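Local coordinates for sulfate transporter 4.1, chloroplastic (Arabidopsis thaliana, PDB 7LHV), which cotransports sulfate with protons across a membrane as a member of the SLC26/SulP family and may play a role in regulating sulfate assimilation, at residues A[179-184]-A[335-340]; A[185-190]-A[375-380]. All blocks are in the same frame, centred on the assembly; numbering follows the deposited sequence.

Contact 1 of 2, residues A[179-184]-A[335-340]; sequences ILLALL and PTSALI. With S1P ((2S,3R,4E)-2-amino-3-hydroxyoctadec-4-en-1-yl dihydrogen phosphate), chain C.
Leu181 and Leu184, one turn apart on helix 173-194, close around Ser337 of helix 330-358, and Leu181 and Ser337 carry most of the area this contact buries. The Leu181 CD1 methyl comes to 3.1 Å from Ser337 OG, and Leu184 CB lies 3.3 Å from the same oxygen. Neither carbon is a hydrogen-bond partner: OG, placed beside its own backbone N (chi1 -57°), bonds back to Leu333 O one turn earlier. Leu181 uses its other methyl for the looser half, where Thr336 and Ile340 are little covered. With its CG swung opposite the backbone N (chi1 -167°), CD2 meets Thr336 CG2 at 3.9 Å, the two side chains crossing near a right angle, and Ile340 CD1 at 4.0 Å. Trimming Leu181 to an alanine would probably open a gap over the Thr336 and Ile340 methyls and strip the Leu181 methyl from the Ser337 hydroxyl. On the side of helix 330-358 turned from this contact, a bound S1P lies against the helix: Pro335 O is 3.6 Å from its C7, and Leu339, which also packs on Leu158 of helix 153-166, reaches its C14 with CD1. The segment axes, 9.3 Å apart, cross at -57°, an oblique helix pair of the membrane domain. Here a membrane core buries a hydroxyl that is bonded within its own helix and faces leucine carbons, and no hydrogen bond joins the segments.

Contact 2 of 2, residues A[185-190]-A[375-380]; sequences VGILEC and ANILGS
Ile377 lies across the bare backbone of Gly186, with CG1 3.8 Å from Gly186 C and CD1 continuing along the same peptide. Its CG1 branch stands opposite the carbonyl carbon (chi1 -74°) and the chain runs on extended, which carries CD1 forward between Ile187 CG1 and Cys190 SG, 4.1 Å from each. Beside it Asn376 rests CB on Gly186 CA at 3.6 Å; the two alpha carbons are the nearest pair of the segments, 4.6 Å apart. The amide of Asn376 works in two directions. ND2 donates to Glu189 OE2 (3.1 Å, 143° at the hydrogen); OE2 lies in the amide plane of Asn376, while ND2 stands above the carboxylate plane, and the two planes are turned 58° apart. OD1 accepts from Ala387 N, just ahead of strand 388-389. Glu189 reaches the amide with an extended chain. Within helix 365-381, Ser380 OG and Ser380 N grip Asn376 O from opposite faces of its plane. A glycine-mediated approach of antiparallel helices, axes 7.9 Å apart, here adjoins the paired short strands 149-150 and 388-389, a hallmark of the UraA-like fold of SLC26 transporters.

Helix 173-194 serves both contacts with consecutive turns, presenting one side to helix 330-358 in contact 1 and another to helix 365-381, next in the chain, in contact 2. Their centres are 9 Å apart, and they adjoin where Ser380 packs on Ala182 and Leu183 and where Val185 CG2 touches Ser337 O. Contact 1 is buried, with S1P beyond its second helix; contact 2 is partly buried, with Ile187 at an exposed margin. The axes are farther apart where leucines intervene; the closer approach in contact 2 is consistent with Gly186 lacking a side chain. In contact 1 a hydroxyl bonded within its helix faces leucine carbons, with no hydrogen bond across; contact 2 has one, amide to carboxylate.

Contact 1 of 2, residues A[179-184]-A[335-340]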
loop_
_atom_site.group_PDB
_atom_site.type_symbol
_atom_site.label_atom_id
_atom_site.label_comp_id
_atom_site.label_asym_id
_atom_site.label_seq_id
_atom_site.Cartn_x
_atom_site.Cartn_y
_atom_site.Cartn_z
ATOM N N ILE A 179 9.988 29.110 -5.312
ATOM C CA ILE A 179 11.275 28.939 -4.643
ATOM C C ILE A 179 11.118 28.104 -3.375
ATOM O O ILE A 179 11.936 27.216 -3.087
ATOM C CB ILE A 179 11.904 30.311 -4.353
ATOM C CG1 ILE A 179 12.233 31.023 -5.663
ATOM C CG2 ILE A 179 13.150 30.159 -3.513
ATOM C CD1 ILE A 179 12.520 32.491 -5.499
ATOM N N LEU A 180 10.065 28.367 -2.598
ATOM C CA LEU A 180 9.805 27.559 -1.412
ATOM C C LEU A 180 9.507 26.115 -1.783
ATOM O O LEU A 180 9.914 25.187 -1.076
ATOM C CB LEU A 180 8.647 28.156 -0.615
ATOM C CG LEU A 180 8.171 27.330 0.579
ATOM C CD1 LEU A 180 9.187 27.374 1.703
ATOM C CD2 LEU A 180 6.819 27.816 1.050
ATOM N N LEU A 181 8.786 25.902 -2.886
ATOM C CA LEU A 181 8.520 24.549 -3.349
ATOM C C LEU A 181 9.812 23.836 -3.705
ATOM O O LEU A 181 9.978 22.649 -3.409
ATOM C CB LEU A 181 7.576 24.589 -4.548
ATOM C CG LEU A 181 6.949 23.269 -4.981
ATOM C CD1 LEU A 181 6.199 22.653 -3.832
ATOM C CD2 LEU A 181 6.015 23.503 -6.147
ATOM N N ALA A 182 10.744 24.547 -4.340
ATOM C CA ALA A 182 12.040 23.953 -4.648
ATOM C C ALA A 182 12.795 23.582 -3.380
ATOM O O ALA A 182 13.406 22.510 -3.303
ATOM C CB ALA A 182 12.864 24.908 -5.507
ATOM N N LEU A 183 12.766 24.459 -2.372
ATOM C CA LEU A 183 13.440 24.152 -1.110
ATOM C C LEU A 183 12.829 22.933 -0.431
ATOM O O LEU A 183 13.551 22.065 0.076
ATOM C CB LEU A 183 13.384 25.358 -0.176
ATOM C CG LEU A 183 13.951 25.128 1.224
ATOM C CD1 LEU A 183 15.441 24.871 1.157
ATOM C CD2 LEU A 183 13.651 26.312 2.120
ATOM N N LEU A 184 11.498 22.852 -0.406
ATOM C CA LEU A 184 10.836 21.706 0.208
ATOM C C LEU A 184 11.144 20.423 -0.551
ATOM O O LEU A 184 11.364 19.370 0.058
ATOM C CB LEU A 184 9.329 21.941 0.273
ATOM C CG LEU A 184 8.861 23.099 1.153
ATOM C CD1 LEU A 184 7.386 23.357 0.936
ATOM C CD2 LEU A 184 9.151 22.813 2.610
ATOM N N PRO A 335 1.884 18.364 -0.139
ATOM C CA PRO A 335 1.345 17.399 -1.113
ATOM C C PRO A 335 1.975 17.510 -2.491
ATOM O O PRO A 335 2.117 16.493 -3.178
ATOM C CB PRO A 335 -0.157 17.726 -1.139
ATOM C CG PRO A 335 -0.268 19.097 -0.569
ATOM C CD PRO A 335 0.810 19.178 0.454
ATOM N N THR A 336 2.349 18.717 -2.922
ATOM C CA THR A 336 3.054 18.857 -4.193
ATOM C C THR A 336 4.529 18.497 -4.050
ATOM O O THR A 336 5.081 17.781 -4.892
ATOM C CB THR A 336 2.897 20.278 -4.731
ATOM O OG1 THR A 336 1.511 20.546 -4.970
ATOM C CG2 THR A 336 3.658 20.433 -6.030
ATOM N N SER A 337 5.171 18.960 -2.972
ATOM C CA SER A 337 6.592 18.691 -2.767
ATOM C C SER A 337 6.878 17.197 -2.751
ATOM O O SER A 337 7.909 16.751 -3.265
ATOM C CB SER A 337 7.068 19.329 -1.465
ATOM O OG SER A 337 6.817 20.718 -1.459
ATOM N N ALA A 338 5.992 16.410 -2.141
ATOM C CA ALA A 338 6.136 14.963 -2.203
ATOM C C ALA A 338 5.978 14.464 -3.631
ATOM O O ALA A 338 6.821 13.710 -4.134
ATOM C CB ALA A 338 5.119 14.296 -1.279
ATOM N N LEU A 339 4.924 14.914 -4.316
ATOM C CA LEU A 339 4.637 14.427 -5.661
ATOM C C LEU A 339 5.820 14.657 -6.590
ATOM O O LEU A 339 6.315 13.718 -7.228
ATOM C CB LEU A 339 3.384 15.111 -6.203
ATOM C CG LEU A 339 3.012 14.865 -7.661
ATOM C CD1 LEU A 339 2.860 13.383 -7.940
ATOM C CD2 LEU A 339 1.733 15.605 -7.996
ATOM N N ILE A 340 6.313 15.894 -6.646
ATOM C CA ILE A 340 7.497 16.189 -7.448
ATOM C C ILE A 340 8.650 15.293 -7.030
ATOM O O ILE A 340 9.332 14.700 -7.876
ATOM C CB ILE A 340 7.865 17.680 -7.332
ATOM C CG1 ILE A 340 6.872 18.540 -8.114
ATOM C CG2 ILE A 340 9.278 17.918 -7.823
ATOM C CD1 ILE A 340 7.000 20.013 -7.832
HETATM C C1 S1P C . -6.052 15.201 -3.647
HETATM O O1 S1P C . -6.734 16.439 -3.906
HETATM C C2 S1P C . -4.879 15.517 -2.745
HETATM N N2 S1P C . -4.525 16.942 -2.759
HETATM C C3 S1P C . -3.668 14.617 -3.034
HETATM O O3 S1P C . -3.271 14.127 -1.760
HETATM C C4 S1P C . -2.535 15.336 -3.700
HETATM C C5 S1P C . -1.391 14.794 -4.080
HETATM C C6 S1P C . -0.892 13.389 -3.987
HETATM C C7 S1P C . 0.550 13.252 -3.491
HETATM C C8 S1P C . 1.135 11.865 -3.697
HETATM C C9 S1P C . 2.595 11.720 -3.320
HETATM C C10 S1P C . 3.191 10.366 -3.663
HETATM C C11 S1P C . 4.176 10.369 -4.813
HETATM C C12 S1P C . 3.935 9.273 -5.821
HETATM C C13 S1P C . 4.592 9.478 -7.157
HETATM C C14 S1P C . 3.618 9.797 -8.262
HETATM C C15 S1P C . 3.788 8.992 -9.530
HETATM C C16 S1P C . 2.772 9.292 -10.612
HETATM C C17 S1P C . 1.859 8.159 -11.019
HETATM P P22 S1P C . -8.171 16.287 -4.534
HETATM O O23 S1P C . -8.287 17.296 -5.681
HETATM O O24 S1P C . -8.213 14.879 -5.075
HETATM O O25 S1P C . -9.178 16.494 -3.479
#

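Contact 2 of 2, residues A[185-190]-A[375-380]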
loop_
_atom_site.group_PDB
_atom_site.type_symbol
_atom_site.label_atom_id
_atom_site.label_comp_id
_atom_site.label_asym_id
_atom_site.label_seq_id
_atom_site.Cartn_x
_atom_site.Cartn_y
_atom_site.Cartn_z
ATOM N N VAL A 185 11.162 20.490 -1.884
ATOM C CA VAL A 185 11.498 19.320 -2.684
ATOM C C VAL A 185 12.921 18.873 -2.394
ATOM O O VAL A 185 13.193 17.677 -2.242
ATOM C CB VAL A 185 11.286 19.613 -4.180
ATOM C CG1 VAL A 185 12.018 18.595 -5.028
ATOM C CG2 VAL A 185 9.810 19.612 -4.510
ATOM N N GLY A 186 13.853 19.822 -2.303
ATOM C CA GLY A 186 15.226 19.465 -1.994
ATOM C C GLY A 186 15.372 18.828 -0.627
ATOM O O GLY A 186 16.109 17.853 -0.463
ATOM N N ILE A 187 14.669 19.365 0.372
ATOM C CA ILE A 187 14.733 18.790 1.714
ATOM C C ILE A 187 14.159 17.378 1.721
ATOM O O ILE A 187 14.742 16.459 2.312
ATOM C CB ILE A 187 14.020 19.705 2.725
ATOM C CG1 ILE A 187 14.955 20.829 3.168
ATOM C CG2 ILE A 187 13.544 18.914 3.926
ATOM C CD1 ILE A 187 14.267 21.920 3.945
ATOM N N LEU A 188 13.014 17.178 1.064
ATOM C CA LEU A 188 12.424 15.842 1.015
ATOM C C LEU A 188 13.333 14.861 0.289
ATOM O O LEU A 188 13.469 13.708 0.709
ATOM C CB LEU A 188 11.051 15.892 0.350
ATOM C CG LEU A 188 9.892 16.357 1.231
ATOM C CD1 LEU A 188 8.607 16.420 0.431
ATOM C CD2 LEU A 188 9.732 15.441 2.425
ATOM N N GLU A 189 13.959 15.295 -0.808
ATOM C CA GLU A 189 14.868 14.420 -1.540
ATOM C C GLU A 189 16.087 14.061 -0.703
ATOM O O GLU A 189 16.528 12.908 -0.702
ATOM C CB GLU A 189 15.296 15.083 -2.845
ATOM C CG GLU A 189 14.180 15.249 -3.851
ATOM C CD GLU A 189 14.677 15.794 -5.167
ATOM O OE1 GLU A 189 13.946 15.703 -6.171
ATOM O OE2 GLU A 189 15.808 16.319 -5.193
ATOM N N CYS A 190 16.653 15.036 0.013
ATOM C CA CYS A 190 17.794 14.743 0.873
ATOM C C CYS A 190 17.411 13.778 1.986
ATOM O O CYS A 190 18.189 12.883 2.337
ATOM C CB CYS A 190 18.363 16.036 1.452
ATOM S SG CYS A 190 19.564 16.855 0.388
ATOM N N ALA A 375 21.205 19.924 -4.810
ATOM C CA ALA A 375 21.088 20.864 -5.918
ATOM C C ALA A 375 19.826 21.704 -5.795
ATOM O O ALA A 375 19.861 22.921 -6.004
ATOM C CB ALA A 375 21.103 20.111 -7.247
ATOM N N ASN A 376 18.705 21.074 -5.445
ATOM C CA ASN A 376 17.455 21.812 -5.297
ATOM C C ASN A 376 17.530 22.805 -4.145
ATOM O O ASN A 376 17.024 23.927 -4.254
ATOM C CB ASN A 376 16.298 20.840 -5.095
ATOM C CG ASN A 376 15.704 20.370 -6.398
ATOM O OD1 ASN A 376 15.411 21.172 -7.280
ATOM N ND2 ASN A 376 15.522 19.064 -6.530
ATOM N N ILE A 377 18.150 22.413 -3.031
ATOM C CA ILE A 377 18.252 23.310 -1.881
ATOM C C ILE A 377 19.068 24.546 -2.239
ATOM O O ILE A 377 18.670 25.685 -1.954
ATOM C CB ILE A 377 18.852 22.568 -0.674
ATOM C CG1 ILE A 377 17.824 21.615 -0.067
ATOM C CG2 ILE A 377 19.345 23.552 0.369
ATOM C CD1 ILE A 377 18.400 20.696 0.974
ATOM N N LEU A 378 20.220 24.344 -2.884
ATOM C CA LEU A 378 21.036 25.491 -3.272
ATOM C C LEU A 378 20.347 26.346 -4.332
ATOM O O LEU A 378 20.433 27.582 -4.284
ATOM C CB LEU A 378 22.409 25.034 -3.757
ATOM C CG LEU A 378 23.486 24.815 -2.690
ATOM C CD1 LEU A 378 23.812 26.127 -2.000
ATOM C CD2 LEU A 378 23.095 23.760 -1.674
ATOM N N GLY A 379 19.653 25.723 -5.285
ATOM C CA GLY A 379 18.897 26.497 -6.252
ATOM C C GLY A 379 17.826 27.348 -5.598
ATOM O O GLY A 379 17.618 28.500 -5.984
ATOM N N SER A 380 17.137 26.797 -4.598
ATOM C CA SER A 380 16.161 27.584 -3.855
ATOM C C SER A 380 16.833 28.749 -3.151
ATOM O O SER A 380 16.305 29.867 -3.138
ATOM C CB SER A 380 15.441 26.699 -2.845
ATOM O OG SER A 380 15.081 25.473 -3.441
#